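Local coordinates for protein LigF (Sphingobium sp. SYK-6, PDB 4XT0) that cleaves beta-aryl ether bonds of lignin stereospecifically as a glutathione-binding beta-etherase of the glutathione S-transferase superfamily, at residues L24-L29 against R236-E241. Residues are numbered along the deposited sequence; the frame is centred on the assembly and turned at random.
With TRS (2-amino-2-hydroxymethyl-propane-1,3-diol), chain C.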
loop_
_atom_site.group_PDB
_atom_site.type_symbol
_atom_site.label_atom_id
_atom_site.label_comp_id
_atom_site.label_asym_id
_atom_site.label_seq_id
_atom_site.Cartn_x
_atom_site.Cartn_y
_atom_site.Cartn_z
ATOM N N LEU A 24 -12.259 -14.797 -7.555
ATOM C CA LEU A 24 -13.237 -15.192 -8.566
ATOM C C LEU A 24 -13.749 -16.618 -8.339
ATOM O O LEU A 24 -14.955 -16.877 -8.406
ATOM C CB LEU A 24 -12.622 -15.066 -9.977
ATOM C CG LEU A 24 -12.409 -13.620 -10.458
ATOM C CD1 LEU A 24 -11.349 -13.567 -11.567
ATOM C CD2 LEU A 24 -13.747 -12.996 -10.905
ATOM N N TYR A 25 -12.836 -17.544 -8.061
ATOM C CA TYR A 25 -13.236 -18.933 -7.824
ATOM C C TYR A 25 -13.968 -19.087 -6.499
ATOM O O TYR A 25 -14.879 -19.885 -6.385
ATOM C CB TYR A 25 -12.023 -19.868 -7.827
ATOM C CG TYR A 25 -11.520 -20.234 -9.199
ATOM C CD1 TYR A 25 -12.129 -21.241 -9.937
ATOM C CD2 TYR A 25 -10.420 -19.578 -9.754
ATOM C CE1 TYR A 25 -11.667 -21.580 -11.196
ATOM C CE2 TYR A 25 -9.955 -19.904 -11.012
ATOM C CZ TYR A 25 -10.582 -20.908 -11.729
ATOM O OH TYR A 25 -10.114 -21.249 -12.975
ATOM N N GLU A 26 -13.560 -18.333 -5.482
ATOM C CA GLU A 26 -14.232 -18.456 -4.183
ATOM C C GLU A 26 -15.666 -17.952 -4.272
ATOM O O GLU A 26 -16.555 -18.442 -3.565
ATOM C CB GLU A 26 -13.475 -17.694 -3.092
ATOM C CG GLU A 26 -12.152 -18.335 -2.694
ATOM C CD GLU A 26 -12.302 -19.494 -1.706
ATOM O OE1 GLU A 26 -13.446 -19.908 -1.394
ATOM O OE2 GLU A 26 -11.255 -20.010 -1.251
ATOM N N LYS A 27 -15.898 -16.980 -5.153
ATOM C CA LYS A 27 -17.236 -16.387 -5.272
ATOM C C LYS A 27 -18.082 -17.084 -6.336
ATOM O O LYS A 27 -19.248 -16.738 -6.563
ATOM C CB LYS A 27 -17.104 -14.886 -5.550
ATOM C CG LYS A 27 -16.454 -14.163 -4.357
ATOM C CD LYS A 27 -16.441 -12.633 -4.542
ATOM C CE LYS A 27 -17.840 -12.046 -4.445
ATOM N NZ LYS A 27 -18.550 -12.418 -3.170
ATOM N N GLY A 28 -17.497 -18.099 -6.962
ATOM C CA GLY A 28 -18.205 -18.897 -7.948
ATOM C C GLY A 28 -18.542 -18.095 -9.190
ATOM O O GLY A 28 -19.455 -18.444 -9.926
ATOM N N LEU A 29 -17.795 -17.029 -9.428
ATOM C CA LEU A 29 -18.066 -16.148 -10.562
ATOM C C LEU A 29 -17.562 -16.741 -11.871
ATOM O O LEU A 29 -16.433 -17.225 -11.948
ATOM C CB LEU A 29 -17.426 -14.775 -10.335
ATOM C CG LEU A 29 -18.120 -13.925 -9.265
ATOM C CD1 LEU A 29 -17.287 -12.722 -8.887
ATOM C CD2 LEU A 29 -19.491 -13.475 -9.772
ATOM N N ARG A 236 -9.101 -25.878 0.677
ATOM C CA ARG A 236 -10.394 -25.299 0.295
ATOM C C ARG A 236 -10.738 -25.697 -1.130
ATOM O O ARG A 236 -9.875 -25.650 -1.995
ATOM C CB ARG A 236 -10.383 -23.771 0.421
ATOM C CG ARG A 236 -10.110 -23.255 1.832
ATOM C CD ARG A 236 -10.115 -21.720 1.871
ATOM N NE ARG A 236 -11.376 -21.160 1.378
ATOM C CZ ARG A 236 -12.438 -20.942 2.148
ATOM N NH1 ARG A 236 -12.381 -21.220 3.444
ATOM N NH2 ARG A 236 -13.549 -20.434 1.630
ATOM N N PRO A 237 -12.003 -26.093 -1.379
ATOM C CA PRO A 237 -12.406 -26.538 -2.722
ATOM C C PRO A 237 -12.149 -25.506 -3.828
ATOM O O PRO A 237 -11.721 -25.894 -4.910
ATOM C CB PRO A 237 -13.904 -26.810 -2.558
ATOM C CG PRO A 237 -14.027 -27.228 -1.116
ATOM C CD PRO A 237 -13.072 -26.314 -0.389
ATOM N N ALA A 238 -12.402 -24.227 -3.571
ATOM C CA ALA A 238 -12.206 -23.196 -4.590
ATOM C C ALA A 238 -10.724 -22.990 -4.909
ATOM O O ALA A 238 -10.369 -22.666 -6.047
ATOM C CB ALA A 238 -12.838 -21.856 -4.141
ATOM N N ILE A 239 -9.861 -23.174 -3.907
ATOM C CA ILE A 239 -8.417 -23.031 -4.114
ATOM C C ILE A 239 -7.864 -24.220 -4.893
ATOM O O ILE A 239 -7.072 -24.046 -5.830
ATOM C CB ILE A 239 -7.660 -22.885 -2.770
ATOM C CG1 ILE A 239 -8.104 -21.608 -2.029
ATOM C CG2 ILE A 239 -6.158 -22.877 -2.991
ATOM C CD1 ILE A 239 -7.870 -20.286 -2.782
ATOM N N LYS A 240 -8.288 -25.431 -4.528
ATOM C CA LYS A 240 -7.942 -26.612 -5.322
ATOM C C LYS A 240 -8.462 -26.465 -6.754
ATOM O O LYS A 240 -7.753 -26.792 -7.707
ATOM C CB LYS A 240 -8.490 -27.898 -4.691
ATOM C CG LYS A 240 -7.776 -28.326 -3.419
ATOM C CD LYS A 240 -8.218 -29.717 -2.972
ATOM C CE LYS A 240 -7.605 -30.110 -1.618
ATOM N NZ LYS A 240 -6.108 -30.222 -1.634
ATOM N N GLU A 241 -9.687 -25.961 -6.915
ATOM C CA GLU A 241 -10.235 -25.755 -8.259
ATOM C C GLU A 241 -9.388 -24.765 -9.075
ATOM O O GLU A 241 -9.156 -24.969 -10.269
ATOM C CB GLU A 241 -11.677 -25.255 -8.189
ATOM C CG GLU A 241 -12.340 -25.102 -9.555
ATOM C CD GLU A 241 -13.659 -24.346 -9.482
ATOM O OE1 GLU A 241 -14.014 -23.877 -8.380
ATOM O OE2 GLU A 241 -14.337 -24.218 -10.525
HETATM C C TRS C . -16.122 -21.208 -12.118
HETATM C C1 TRS C . -15.993 -22.080 -13.372
HETATM C C2 TRS C . -15.004 -20.167 -12.060
HETATM C C3 TRS C . -17.470 -20.503 -12.145
HETATM N N TRS C . -16.070 -22.049 -10.915
HETATM O O1 TRS C . -14.720 -22.686 -13.449
HETATM O O2 TRS C . -15.217 -19.301 -10.964
HETATM O O3 TRS C . -18.466 -21.446 -12.467
HETATM O O HOH W 1 -15.777 -21.740 -8.260
HETATM O O HOH W 2 -13.602 -22.804 -1.092
#
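Arg236 holds the Glu26 carboxylate with two nitrogens, one to each oxygen: NE donates to OE2 at 2.9 Å, and NH2 to OE1 at 3.1 Å and nearly straight, 172°. Both acceptors lie close to the guanidinium plane, but the two flat groups are turned 43° apart, and NH2 reaches OE1 from above the carboxylate plane. The bend of the Glu26 chain at chi2 brings its carboxylate over the start of helix 237-244. Here packing is close: CB of Ala238 sits 3.4 Å from Glu26 CD, and CG1 of Ile239 borders OE2. A water that donates to Glu26 OE1 accepts from Ala238 N, linking the buried acid to the first turn, while Asn86 and, weakly, Tyr193 add further bonds to the carboxylate. The contact joins the thioredoxin-like N-terminal domain of the GST fold, through the end of helix 15-26, to the C-terminal helix of the all-helical domain. With an alanine in place of Glu26, the Arg236 guanidinium and Asn86 would probably lose their shared partner, and a gap would be left over Ala238. Toward the partly exposed Tyr25 and Glu241, packing loosens: Tyr25 CB is 4.3 Å from Ala238 CB, and a water and a Tris molecule, probably from the crystallisation liquor, fill out the contact. Glu241, extended with CG anti to its N (chi1 -176°), brings CD to the Tyr25 ring edge, 3.5 Å from CD1; the ring's OH bonds to Gln33. This second water donates to Tyr25 O and Glu241 OE1 and accepts from Tris N, which also bonds to Glu241 OE2 (2.8 Å), itself salt-bridged to Lys245; Tris O2 bonds to Leu29 O.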